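Local coordinates for protein iodotyrosine deiodinase (Thermotoga neapolitana, PDB 6Q1B) that catalyses the reductive removal of halogen from halotyrosines such as 3-iodo-L-tyrosine, working as an FMN-dependent homodimer, at residues M41-W46 / K108-S113; K131-V136 / V164-D169; P137-D142 / L158-P163. All blocks are in the same frame, centred on the assembly; numbering follows the deposited sequence. Where two conformers were deposited one is given.

Interaction 1: M41-W46 / K108-S113; sequences MNAQPW and KSAPYS. With YOF (3-fluorotyrosine), chain H; FMN (flavin mononucleotide), chain I.
Met41 sets CG beside its own backbone N (chi1 -71°), and the chain beyond is extended. This lays the side chain across the ring of Pro111 at about a right angle. Met41 CG meets Pro111 CG at 3.4 Å, tight for two carbons. Next comes a contact of methyls, Ala43 CB to Ala110 CB at 3.7 Å. Pro45 CB touches Ala110 CB too. The ring of Pro45 also reaches Ser113, with Pro45 CG 3.8 Å from Ser113 O. No hydrogen bond crosses between the segments.

Both segments are loops of the nitroreductase fold. Segment 41-46 leads into strand 46-51. Segment 108-113 joins strand 100-107 to helix 113-130. Ala110 to Ser113 make a type II beta turn, and Tyr112 is the N-cap of the helix. The contact lines an active site at the dimer interface. The backbone N of Met41, an established substrate-binding residue, gives an N-H to OH of the bound 3-fluorotyrosine at 2.8 Å, nearly straight at 165°. Tyr112 CG lies beside its backbone N (chi1 -48°), which brings the ring edge to the fluorine, with Tyr112 CD2 3.3 Å from F. Tyr112 CB lies 3.4 Å from the flavin methyl C7M. Were Tyr112 replaced by an alanine, the fluorine would lose its aromatic neighbour and that side of the ligand ring would probably be freer to shift. Glu68, Tyr72 and Lys92 of the second subunit hold the same ligand. On the other side of the loop, Gln44 NE2 bonds Asn42 O at 2.9 Å. Gln44 OE1 and Asn42 ND2 are taken by backbone atoms of Asn177 and Pro175 of the second subunit.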
loop_
_atom_site.group_PDB
_atom_site.type_symbol
_atom_site.label_atom_id
_atom_site.label_comp_id
_atom_site.label_asym_id
_atom_site.label_seq_id
_atom_site.Cartn_x
_atom_site.Cartn_y
_atom_site.Cartn_z
ATOM N N MET A 41 -8.528 7.382 -8.971
ATOM C CA MET A 41 -8.680 8.357 -10.027
ATOM C C MET A 41 -7.359 8.771 -10.631
ATOM O O MET A 41 -7.240 9.825 -11.218
ATOM C CB MET A 41 -9.435 9.559 -9.500
ATOM C CG MET A 41 -10.894 9.209 -9.248
ATOM S SD MET A 41 -11.991 10.623 -9.365
ATOM C CE MET A 41 -13.537 9.833 -8.969
ATOM N N ASN A 42 -6.401 7.866 -10.572
ATOM C CA ASN A 42 -5.049 8.114 -11.024
ATOM C C ASN A 42 -4.514 9.449 -10.556
ATOM O O ASN A 42 -3.798 10.152 -11.258
ATOM C CB ASN A 42 -4.976 8.029 -12.537
ATOM C CG ASN A 42 -3.568 7.994 -13.024
ATOM O OD1 ASN A 42 -2.697 7.441 -12.373
ATOM N ND2 ASN A 42 -3.322 8.594 -14.181
ATOM N N ALA A 43 -4.920 9.824 -9.361
ATOM C CA ALA A 43 -4.543 11.095 -8.821
ATOM C C ALA A 43 -3.064 11.152 -8.515
ATOM O O ALA A 43 -2.508 12.220 -8.419
ATOM C CB ALA A 43 -5.332 11.369 -7.593
ATOM N N GLN A 44 -2.429 9.999 -8.357
ATOM C CA GLN A 44 -1.021 9.949 -7.948
ATOM C C GLN A 44 -0.838 10.819 -6.724
ATOM O O GLN A 44 -0.102 11.818 -6.757
ATOM C CB GLN A 44 -0.115 10.406 -9.077
ATOM C CG GLN A 44 -0.272 9.560 -10.307
ATOM C CD GLN A 44 -0.049 10.337 -11.571
ATOM O OE1 GLN A 44 1.058 10.723 -11.854
ATOM N NE2 GLN A 44 -1.112 10.576 -12.330
ATOM N N PRO A 45 -1.562 10.472 -5.658
ATOM C CA PRO A 45 -1.735 11.308 -4.467
ATOM C C PRO A 45 -0.534 11.323 -3.532
ATOM O O PRO A 45 -0.600 11.876 -2.467
ATOM C CB PRO A 45 -2.938 10.669 -3.790
ATOM C CG PRO A 45 -2.795 9.233 -4.128
ATOM C CD PRO A 45 -2.365 9.241 -5.562
ATOM N N TRP A 46 0.541 10.726 -3.957
ATOM C CA TRP A 46 1.756 10.716 -3.182
ATOM C C TRP A 46 2.567 11.940 -3.450
ATOM O O TRP A 46 2.633 12.421 -4.571
ATOM C CB TRP A 46 2.589 9.486 -3.495
ATOM C CG TRP A 46 2.554 9.097 -4.913
ATOM C CD1 TRP A 46 3.327 9.576 -5.913
ATOM C CD2 TRP A 46 1.711 8.112 -5.483
ATOM N NE1 TRP A 46 3.007 8.958 -7.097
ATOM C CE2 TRP A 46 2.007 8.054 -6.856
ATOM C CE3 TRP A 46 0.699 7.302 -4.969
ATOM C CZ2 TRP A 46 1.359 7.194 -7.715
ATOM C CZ3 TRP A 46 0.052 6.437 -5.825
ATOM C CH2 TRP A 46 0.384 6.382 -7.176
ATOM N N LYS A 108 -4.694 14.757 0.528
ATOM C CA LYS A 108 -5.916 14.467 1.266
ATOM C C LYS A 108 -7.150 14.438 0.402
ATOM O O LYS A 108 -8.057 13.653 0.623
ATOM C CB LYS A 108 -6.105 15.505 2.360
ATOM C CG LYS A 108 -5.059 15.432 3.437
ATOM C CD LYS A 108 -5.248 16.567 4.406
ATOM C CE LYS A 108 -4.168 16.613 5.458
ATOM N NZ LYS A 108 -4.178 17.897 6.211
ATOM N N SER A 109 -7.198 15.329 -0.563
ATOM C CA SER A 109 -8.423 15.488 -1.316
ATOM C C SER A 109 -8.622 14.386 -2.335
ATOM O O SER A 109 -9.719 14.233 -2.859
ATOM C CB SER A 109 -8.412 16.831 -1.993
ATOM O OG SER A 109 -7.343 16.877 -2.897
ATOM N N ALA A 110 -7.575 13.612 -2.615
ATOM C CA ALA A 110 -7.662 12.595 -3.654
ATOM C C ALA A 110 -8.457 11.410 -3.178
ATOM O O ALA A 110 -8.417 11.060 -2.007
ATOM C CB ALA A 110 -6.316 12.138 -4.092
ATOM N N PRO A 111 -9.203 10.795 -4.088
ATOM C CA PRO A 111 -9.968 9.612 -3.690
ATOM C C PRO A 111 -9.061 8.468 -3.326
ATOM O O PRO A 111 -8.114 8.179 -4.045
ATOM C CB PRO A 111 -10.791 9.286 -4.931
ATOM C CG PRO A 111 -10.099 9.940 -6.041
ATOM C CD PRO A 111 -9.373 11.118 -5.511
ATOM N N TYR A 112 -9.366 7.820 -2.215
ATOM C CA TYR A 112 -8.571 6.728 -1.740
ATOM C C TYR A 112 -7.107 7.126 -1.704
ATOM O O TYR A 112 -6.220 6.377 -2.052
ATOM C CB TYR A 112 -8.812 5.515 -2.604
ATOM C CG TYR A 112 -10.280 5.248 -2.839
ATOM C CD1 TYR A 112 -11.055 4.674 -1.850
ATOM C CD2 TYR A 112 -10.888 5.581 -4.042
ATOM C CE1 TYR A 112 -12.401 4.431 -2.047
ATOM C CE2 TYR A 112 -12.234 5.341 -4.253
ATOM C CZ TYR A 112 -12.986 4.767 -3.250
ATOM O OH TYR A 112 -14.328 4.523 -3.453
ATOM N N SER A 113 -6.862 8.336 -1.230
ATOM C CA SER A 113 -5.523 8.872 -1.209
ATOM C C SER A 113 -4.609 8.067 -0.311
ATOM O O SER A 113 -3.484 7.762 -0.703
ATOM C CB SER A 113 -5.563 10.326 -0.766
ATOM O OG SER A 113 -6.294 10.430 0.414
HETATM N N YOF H . -15.803 3.179 -7.603
HETATM C CA YOF H . -16.263 3.924 -8.754
HETATM C C YOF H . -16.084 3.078 -9.989
HETATM O O YOF H . -16.630 3.593 -11.115
HETATM O OXT YOF H . -15.532 1.979 -10.071
HETATM C CB YOF H . -15.531 5.243 -8.949
HETATM C CG YOF H . -14.066 5.157 -9.145
HETATM C CD1 YOF H . -13.255 5.564 -8.102
HETATM C CD2 YOF H . -13.497 4.682 -10.329
HETATM C CE1 YOF H . -11.881 5.533 -8.270
HETATM C CE2 YOF H . -12.123 4.680 -10.525
HETATM C CZ YOF H . -11.302 5.082 -9.464
HETATM O OH YOF H . -9.947 5.075 -9.586
HETATM F F YOF H . -11.053 5.949 -7.309
HETATM N N1 FMN I . -10.788 1.596 -10.533
HETATM C C2 FMN I . -12.112 1.440 -10.734
HETATM O O2 FMN I . -12.461 1.232 -11.869
HETATM N N3 FMN I . -13.047 1.553 -9.733
HETATM C C4 FMN I . -12.599 1.777 -8.453
HETATM O O4 FMN I . -13.377 1.862 -7.518
HETATM C C4A FMN I . -11.251 1.919 -8.241
HETATM N N5 FMN I . -10.797 2.158 -6.987
HETATM C C5A FMN I . -9.469 2.258 -6.762
HETATM C C6 FMN I . -9.039 2.462 -5.460
HETATM C C7 FMN I . -7.683 2.544 -5.238
HETATM C C7M FMN I . -7.223 2.740 -3.839
HETATM C C8 FMN I . -6.772 2.432 -6.270
HETATM C C8M FMN I . -5.312 2.513 -6.040
HETATM C C9 FMN I . -7.215 2.255 -7.565
HETATM C C9A FMN I . -8.554 2.143 -7.793
HETATM N N10 FMN I . -9.018 1.943 -9.070
HETATM C C10 FMN I . -10.349 1.813 -9.266
HETATM C "C1'" FMN I . -8.075 1.848 -10.237
HETATM C "C2'" FMN I . -7.680 3.285 -10.671
HETATM O "O2'" FMN I . -8.694 3.939 -11.420
HETATM C "C3'" FMN I . -6.372 3.156 -11.443
HETATM O "O3'" FMN I . -5.402 2.693 -10.536
HETATM C "C4'" FMN I . -5.873 4.444 -12.059
HETATM O "O4'" FMN I . -6.855 4.860 -12.974
HETATM C "C5'" FMN I . -4.546 4.270 -12.771
HETATM O "O5'" FMN I . -4.663 3.238 -13.714
HETATM P P FMN I . -3.403 2.870 -14.556
HETATM O O1P FMN I . -2.890 4.124 -15.212
HETATM O O2P FMN I . -3.906 1.827 -15.524
HETATM O O3P FMN I . -2.396 2.196 -13.666
#

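Interaction 2: K131-V136 / V164-D169; sequences KGLGSV and VGYPDD. With FMN (flavin mononucleotide), chain C.
Gly134 and Gly165 form an antiparallel hydrogen-bonded pair where the short strand 134-135 pairs with strand 156-165, at one margin of the chain's central sheet. The bond from Gly134 N to Gly165 O is short, 2.8 Å, and almost straight at 174°. The return bond from Gly165 N to Gly134 O is weak, and Gly134 O also receives a CA-H...O contact from Val164 CA at 3.3 Å. The ring of Pro167 packs close over the backbone here, with Pro167 CG 3.9 Å from Gly134 N.

Leu133 places CG beside its backbone N (chi1 -56°), and its two methyls part to different partners. Leu133 CD1 meets Val164 CG1 at 3.8 Å. Leu133 CD2 comes obliquely to the ring of Tyr166, 3.5 Å from Tyr166 CE1. Gly132 O lies at the edge of this ring, near its plane. The same oxygen is 3.3 Å from Pro167 CD. Gly132 has positive phi and ends helix 113-130 in a Schellman motif, which turns the chain toward the strand. Past the strand, Val136 CG2 touches flavin N1 at 3.4 Å.

Leu128 of helix 113-130 packs on Leu133 and Val164, and Asp26 of helix 24-35 touches Leu133. Tyr166 rests on Pro22 and Pro23, and Val164 bonds through its backbone to Tyr100 of strand 100-107.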
loop_
_atom_site.group_PDB
_atom_site.type_symbol
_atom_site.label_atom_id
_atom_site.label_comp_id
_atom_site.label_asym_id
_atom_site.label_seq_id
_atom_site.Cartn_x
_atom_site.Cartn_y
_atom_site.Cartn_z
ATOM N N LYS A 131 17.441 -1.665 -5.002
ATOM C CA LYS A 131 18.609 -0.794 -5.070
ATOM C C LYS A 131 19.556 -1.017 -3.914
ATOM O O LYS A 131 20.553 -0.313 -3.773
ATOM C CB LYS A 131 18.186 0.666 -5.109
ATOM C CG LYS A 131 17.558 1.060 -6.421
ATOM C CD LYS A 131 18.548 0.967 -7.578
ATOM C CE LYS A 131 17.855 1.213 -8.912
ATOM N NZ LYS A 131 18.680 0.838 -10.097
ATOM N N GLY A 132 19.221 -1.985 -3.073
ATOM C CA GLY A 132 20.067 -2.337 -1.951
ATOM C C GLY A 132 19.970 -1.320 -0.840
ATOM O O GLY A 132 20.865 -1.205 -0.027
ATOM N N LEU A 133 18.886 -0.565 -0.821
ATOM C CA LEU A 133 18.686 0.360 0.247
ATOM C C LEU A 133 17.758 -0.264 1.226
ATOM O O LEU A 133 17.042 -1.214 0.923
ATOM C CB LEU A 133 18.134 1.669 -0.256
ATOM C CG LEU A 133 19.030 2.275 -1.319
ATOM C CD1 LEU A 133 18.419 3.571 -1.750
ATOM C CD2 LEU A 133 20.436 2.526 -0.824
ATOM N N GLY A 134 17.809 0.254 2.432
ATOM C CA GLY A 134 16.951 -0.228 3.483
ATOM C C GLY A 134 16.023 0.872 3.900
ATOM O O GLY A 134 16.268 2.052 3.683
ATOM N N SER A 135 14.938 0.471 4.522
ATOM C CA SER A 135 14.056 1.438 5.107
ATOM C C SER A 135 13.176 0.805 6.143
ATOM O O SER A 135 13.277 -0.376 6.427
ATOM C CB SER A 135 13.193 2.115 4.051
ATOM O OG SER A 135 12.574 3.262 4.621
ATOM N N VAL A 136 12.375 1.639 6.756
ATOM C CA VAL A 136 11.411 1.198 7.726
ATOM C C VAL A 136 10.269 2.185 7.601
ATOM O O VAL A 136 10.501 3.376 7.515
ATOM C CB VAL A 136 11.980 1.153 9.137
ATOM C CG1 VAL A 136 12.687 2.434 9.488
ATOM C CG2 VAL A 136 10.874 0.830 10.134
ATOM N N VAL A 164 15.906 6.120 4.774
ATOM C CA VAL A 164 16.459 5.367 3.686
ATOM C C VAL A 164 17.944 5.517 3.728
ATOM O O VAL A 164 18.475 6.611 3.848
ATOM C CB VAL A 164 15.929 5.844 2.334
ATOM C CG1 VAL A 164 16.649 5.121 1.215
ATOM C CG2 VAL A 164 14.432 5.602 2.238
ATOM N N GLY A 165 18.624 4.408 3.563
ATOM C CA GLY A 165 20.055 4.443 3.506
ATOM C C GLY A 165 20.518 3.055 3.222
ATOM O O GLY A 165 19.716 2.165 2.988
ATOM N N TYR A 166 21.822 2.887 3.247
ATOM C CA TYR A 166 22.390 1.575 3.151
ATOM C C TYR A 166 22.207 0.861 4.467
ATOM O O TYR A 166 22.506 1.401 5.523
ATOM C CB TYR A 166 23.862 1.653 2.830
ATOM C CG TYR A 166 24.151 2.224 1.479
ATOM C CD1 TYR A 166 23.626 1.643 0.345
ATOM C CD2 TYR A 166 24.971 3.337 1.341
ATOM C CE1 TYR A 166 23.902 2.148 -0.897
ATOM C CE2 TYR A 166 25.246 3.850 0.108
ATOM C CZ TYR A 166 24.704 3.246 -1.010
ATOM O OH TYR A 166 24.990 3.752 -2.257
ATOM N N PRO A 167 21.756 -0.377 4.400
ATOM C CA PRO A 167 21.593 -1.107 5.655
ATOM C C PRO A 167 22.937 -1.352 6.271
ATOM O O PRO A 167 23.937 -1.574 5.573
ATOM C CB PRO A 167 20.935 -2.412 5.239
ATOM C CG PRO A 167 20.470 -2.203 3.833
ATOM C CD PRO A 167 21.352 -1.168 3.232
ATOM N N ASP A 168 22.941 -1.348 7.587
ATOM C CA ASP A 168 24.128 -1.624 8.335
ATOM C C ASP A 168 23.864 -2.855 9.185
ATOM O O ASP A 168 23.583 -2.757 10.374
ATOM C CB ASP A 168 24.518 -0.464 9.219
ATOM C CG ASP A 168 25.717 -0.780 10.036
ATOM O OD1 ASP A 168 26.539 -1.585 9.555
ATOM O OD2 ASP A 168 25.812 -0.259 11.145
ATOM N N ASP A 169 23.946 -4.001 8.535
ATOM C CA ASP A 169 23.693 -5.277 9.175
ATOM C C ASP A 169 22.400 -5.247 9.982
ATOM O O ASP A 169 22.401 -5.341 11.213
ATOM C CB ASP A 169 24.851 -5.670 10.067
ATOM C CG ASP A 169 24.769 -7.113 10.480
ATOM O OD1 ASP A 169 24.158 -7.891 9.721
ATOM O OD2 ASP A 169 25.317 -7.468 11.531
HETATM N N1 FMN C . 8.721 -0.110 12.572
HETATM C C2 FMN C . 9.158 0.687 13.563
HETATM O O2 FMN C . 10.231 0.444 14.101
HETATM N N3 FMN C . 8.405 1.748 13.979
HETATM C C4 FMN C . 7.211 2.059 13.390
HETATM O O4 FMN C . 6.548 3.011 13.787
HETATM C C4A FMN C . 6.763 1.247 12.381
HETATM N N5 FMN C . 5.580 1.516 11.775
HETATM C C5A FMN C . 5.171 0.738 10.734
HETATM C C6 FMN C . 3.984 1.077 10.117
HETATM C C7 FMN C . 3.536 0.319 9.058
HETATM C C7M FMN C . 2.250 0.687 8.393
HETATM C C8 FMN C . 4.293 -0.765 8.643
HETATM C C8M FMN C . 3.813 -1.552 7.459
HETATM C C9 FMN C . 5.502 -1.107 9.249
HETATM C C9A FMN C . 5.940 -0.335 10.316
HETATM N N10 FMN C . 7.123 -0.635 10.971
HETATM C C10 FMN C . 7.542 0.183 11.969
HETATM C "C1'" FMN C . 7.983 -1.775 10.571
HETATM C "C2'" FMN C . 7.366 -3.069 11.098
HETATM O "O2'" FMN C . 7.694 -3.219 12.465
HETATM C "C3'" FMN C . 7.873 -4.236 10.256
HETATM O "O3'" FMN C . 7.384 -4.103 8.938
HETATM C "C4'" FMN C . 7.494 -5.599 10.816
HETATM O "O4'" FMN C . 8.190 -5.733 12.036
HETATM C "C5'" FMN C . 7.942 -6.707 9.887
HETATM O "O5'" FMN C . 9.317 -6.534 9.655
HETATM P P FMN C . 10.084 -7.563 8.718
HETATM O O1P FMN C . 11.586 -7.232 8.846
HETATM O O2P FMN C . 9.610 -7.381 7.275
HETATM O O3P FMN C . 9.736 -8.946 9.265
#

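Interaction 3: P137-D142 / L158-P163; sequences PYTPPD and LEVILP. With FMN (flavin mononucleotide), chain C; YOF (3-fluorotyrosine), chain D.
The ring of Tyr138 has Ile161 at one edge: Ile161 CD1 lies near the ring plane, 4.0 Å from Tyr138 CD2. The other edge is turned to the ligands. There Tyr138 CE1 is 3.3 Å from the carboxylate OXT of the bound 3-fluorotyrosine, and flavin N3 also lies in the ring plane. The backbone N of Pro140 sits above one face, toward the rim. Tyr138 holds CG anti to its backbone N (chi1 172°), which sets its side chain alongside that of Ile161, pointing the same way. The phenol OH of Tyr138 is hydrogen-bonded to Glu68, itself a substrate-binding residue.

Two backbone bonds join Tyr138 and Ile161 in a single antiparallel bridge. Tyr138 N gives to Ile161 O at 2.8 Å, and Ile161 N gives to Tyr138 O at 3.0 Å. Pro137 packs against the strand, its CA 3.5 Å from Val160 CG2 and also touching Leu162 CD2. On the far side of strand 156-165, Glu159 and Val160 both face Val104 in a classic beta bulge.

The bridge fixes the chain just before Thr139, which meets the flavin. Thr139 N gives a hydrogen bond to flavin O4 at 3.1 Å, with an angle of 164°. Thr139 OG1 lies 3.0 Å from flavin N5 and also close to O4. A hydroxyl beside N5 is consistent with a role in tuning the redox and protonation behaviour of the flavin there, while the N-H to O4 helps to fix the flavin's position.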
loop_
_atom_site.group_PDB
_atom_site.type_symbol
_atom_site.label_atom_id
_atom_site.label_comp_id
_atom_site.label_asym_id
_atom_site.label_seq_id
_atom_site.Cartn_x
_atom_site.Cartn_y
_atom_site.Cartn_z
ATOM N N PRO A 137 9.040 1.688 7.539
ATOM C CA PRO A 137 7.917 2.604 7.516
ATOM C C PRO A 137 7.736 3.107 8.919
ATOM O O PRO A 137 7.156 2.452 9.752
ATOM C CB PRO A 137 6.755 1.737 7.055
ATOM C CG PRO A 137 7.384 0.570 6.424
ATOM C CD PRO A 137 8.611 0.328 7.202
ATOM N N TYR A 138 8.289 4.257 9.193
ATOM C CA TYR A 138 8.269 4.716 10.549
ATOM C C TYR A 138 7.073 5.624 10.726
ATOM O O TYR A 138 6.888 6.573 9.992
ATOM C CB TYR A 138 9.551 5.431 10.912
ATOM C CG TYR A 138 9.396 6.036 12.258
ATOM C CD1 TYR A 138 9.187 5.236 13.374
ATOM C CD2 TYR A 138 9.373 7.405 12.422
ATOM C CE1 TYR A 138 8.983 5.794 14.604
ATOM C CE2 TYR A 138 9.162 7.968 13.639
ATOM C CZ TYR A 138 8.990 7.159 14.734
ATOM O OH TYR A 138 8.777 7.717 15.948
ATOM N N THR A 139 6.281 5.329 11.747
ATOM C CA THR A 139 5.044 6.027 11.981
ATOM C C THR A 139 5.021 6.428 13.443
ATOM O O THR A 139 4.663 5.627 14.301
ATOM C CB THR A 139 3.836 5.153 11.654
ATOM O OG1 THR A 139 3.954 3.920 12.366
ATOM C CG2 THR A 139 3.772 4.847 10.165
ATOM N N PRO A 140 5.455 7.653 13.743
ATOM C CA PRO A 140 5.390 8.135 15.120
ATOM C C PRO A 140 3.939 8.283 15.532
ATOM O O PRO A 140 3.077 8.359 14.669
ATOM C CB PRO A 140 6.083 9.486 15.054
ATOM C CG PRO A 140 5.841 9.938 13.645
ATOM C CD PRO A 140 5.883 8.700 12.814
ATOM N N PRO A 141 3.670 8.343 16.832
ATOM C CA PRO A 141 2.280 8.415 17.288
ATOM C C PRO A 141 1.561 9.637 16.752
ATOM O O PRO A 141 0.354 9.592 16.507
ATOM C CB PRO A 141 2.404 8.504 18.811
ATOM C CG PRO A 141 3.735 8.032 19.129
ATOM C CD PRO A 141 4.619 8.259 17.946
ATOM N N ASP A 142 2.317 10.716 16.586
ATOM C CA ASP A 142 1.782 11.982 16.121
ATOM C C ASP A 142 2.656 12.487 14.991
ATOM O O ASP A 142 3.864 12.623 15.143
ATOM C CB ASP A 142 1.720 13.011 17.250
ATOM C CG ASP A 142 1.049 14.308 16.824
ATOM O OD1 ASP A 142 0.001 14.254 16.140
ATOM O OD2 ASP A 142 1.575 15.386 17.171
ATOM N N LEU A 158 1.074 13.718 6.117
ATOM C CA LEU A 158 2.254 12.893 6.245
ATOM C C LEU A 158 1.840 11.494 6.589
ATOM O O LEU A 158 1.167 11.301 7.579
ATOM C CB LEU A 158 3.146 13.442 7.318
ATOM C CG LEU A 158 4.412 12.667 7.553
ATOM C CD1 LEU A 158 5.224 12.427 6.294
ATOM C CD2 LEU A 158 5.177 13.481 8.589
ATOM N N GLU A 159 2.200 10.544 5.744
ATOM C CA GLU A 159 1.792 9.168 5.942
ATOM C C GLU A 159 2.828 8.380 6.655
ATOM O O GLU A 159 2.536 7.538 7.530
ATOM C CB GLU A 159 1.519 8.497 4.617
ATOM C CG GLU A 159 0.280 9.045 3.946
ATOM C CD GLU A 159 -0.983 8.664 4.650
ATOM O OE1 GLU A 159 -0.965 7.766 5.510
ATOM O OE2 GLU A 159 -2.014 9.284 4.370
ATOM N N VAL A 160 4.056 8.590 6.249
ATOM C CA VAL A 160 5.115 7.763 6.775
ATOM C C VAL A 160 6.419 8.457 6.597
ATOM O O VAL A 160 6.609 9.214 5.663
ATOM C CB VAL A 160 5.147 6.402 6.083
ATOM C CG1 VAL A 160 5.371 6.538 4.601
ATOM C CG2 VAL A 160 6.178 5.507 6.722
ATOM N N ILE A 161 7.310 8.205 7.529
ATOM C CA ILE A 161 8.699 8.591 7.432
ATOM C C ILE A 161 9.446 7.352 7.093
ATOM O O ILE A 161 9.423 6.398 7.860
ATOM C CB ILE A 161 9.199 9.167 8.741
ATOM C CG1 ILE A 161 8.412 10.424 9.080
ATOM C CG2 ILE A 161 10.702 9.470 8.662
ATOM C CD1 ILE A 161 8.605 10.856 10.526
ATOM N N LEU A 162 10.079 7.356 5.931
ATOM C CA LEU A 162 10.868 6.252 5.476
ATOM C C LEU A 162 12.312 6.639 5.564
ATOM O O LEU A 162 12.832 7.276 4.677
ATOM C CB LEU A 162 10.495 5.878 4.052
ATOM C CG LEU A 162 9.133 5.266 3.859
ATOM C CD1 LEU A 162 8.859 5.171 2.391
ATOM C CD2 LEU A 162 9.140 3.893 4.461
ATOM N N PRO A 163 12.979 6.276 6.653
ATOM C CA PRO A 163 14.417 6.492 6.618
ATOM C C PRO A 163 14.988 5.604 5.551
ATOM O O PRO A 163 14.564 4.462 5.431
ATOM C CB PRO A 163 14.900 6.035 8.004
ATOM C CG PRO A 163 13.646 5.898 8.825
ATOM C CD PRO A 163 12.559 5.576 7.877
HETATM N N1 FMN C . 8.721 -0.110 12.572
HETATM C C2 FMN C . 9.158 0.687 13.563
HETATM O O2 FMN C . 10.231 0.444 14.101
HETATM N N3 FMN C . 8.405 1.748 13.979
HETATM C C4 FMN C . 7.211 2.059 13.390
HETATM O O4 FMN C . 6.548 3.011 13.787
HETATM C C4A FMN C . 6.763 1.247 12.381
HETATM N N5 FMN C . 5.580 1.516 11.775
HETATM C C5A FMN C . 5.171 0.738 10.734
HETATM C C6 FMN C . 3.984 1.077 10.117
HETATM C C7 FMN C . 3.536 0.319 9.058
HETATM C C7M FMN C . 2.250 0.687 8.393
HETATM C C8 FMN C . 4.293 -0.765 8.643
HETATM C C8M FMN C . 3.813 -1.552 7.459
HETATM C C9 FMN C . 5.502 -1.107 9.249
HETATM C C9A FMN C . 5.940 -0.335 10.316
HETATM N N10 FMN C . 7.123 -0.635 10.971
HETATM C C10 FMN C . 7.542 0.183 11.969
HETATM C "C1'" FMN C . 7.983 -1.775 10.571
HETATM C "C2'" FMN C . 7.366 -3.069 11.098
HETATM O "O2'" FMN C . 7.694 -3.219 12.465
HETATM C "C3'" FMN C . 7.873 -4.236 10.256
HETATM O "O3'" FMN C . 7.384 -4.103 8.938
HETATM C "C4'" FMN C . 7.494 -5.599 10.816
HETATM O "O4'" FMN C . 8.190 -5.733 12.036
HETATM C "C5'" FMN C . 7.942 -6.707 9.887
HETATM O "O5'" FMN C . 9.317 -6.534 9.655
HETATM P P FMN C . 10.084 -7.563 8.718
HETATM O O1P FMN C . 11.586 -7.232 8.846
HETATM O O2P FMN C . 9.610 -7.381 7.275
HETATM O O3P FMN C . 9.736 -8.946 9.265
HETATM N N YOF D . 6.134 3.681 16.332
HETATM C CA YOF D . 6.585 3.040 17.527
HETATM C C YOF D . 8.051 2.740 17.336
HETATM O O YOF D . 8.655 2.143 18.373
HETATM O OXT YOF D . 8.689 2.957 16.316
HETATM C CB YOF D . 5.882 1.714 17.768
HETATM C CG YOF D . 5.871 0.758 16.631
HETATM C CD1 YOF D . 4.673 0.556 15.940
HETATM C CD2 YOF D . 7.001 -0.001 16.294
HETATM C CE1 YOF D . 4.640 -0.392 14.915
HETATM C CE2 YOF D . 6.977 -0.940 15.264
HETATM C CZ YOF D . 5.784 -1.116 14.563
HETATM O OH YOF D . 5.749 -2.027 13.568
HETATM F F YOF D . 3.515 -0.604 14.203
#

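In the fold
From the N terminus, segment 41-46 meets 108-113 first. Interaction 1 thus closes a long loop that holds helix 54-74 and strands 46-51 and 100-107. Helix 113-130 then leads to interaction 2, between 131-136 and 164-169. Interaction 3, 137-142 with 158-163, is nested inside the loop that interaction 2 closes. These two touch each other, share strand 156-165 and border the same FMN. Interaction 1 lies on the opposite side of the chain's centre from interaction 2, their centres about 28 Å apart, and faces the other FMN of the dimer. One chain therefore contributes to both active sites.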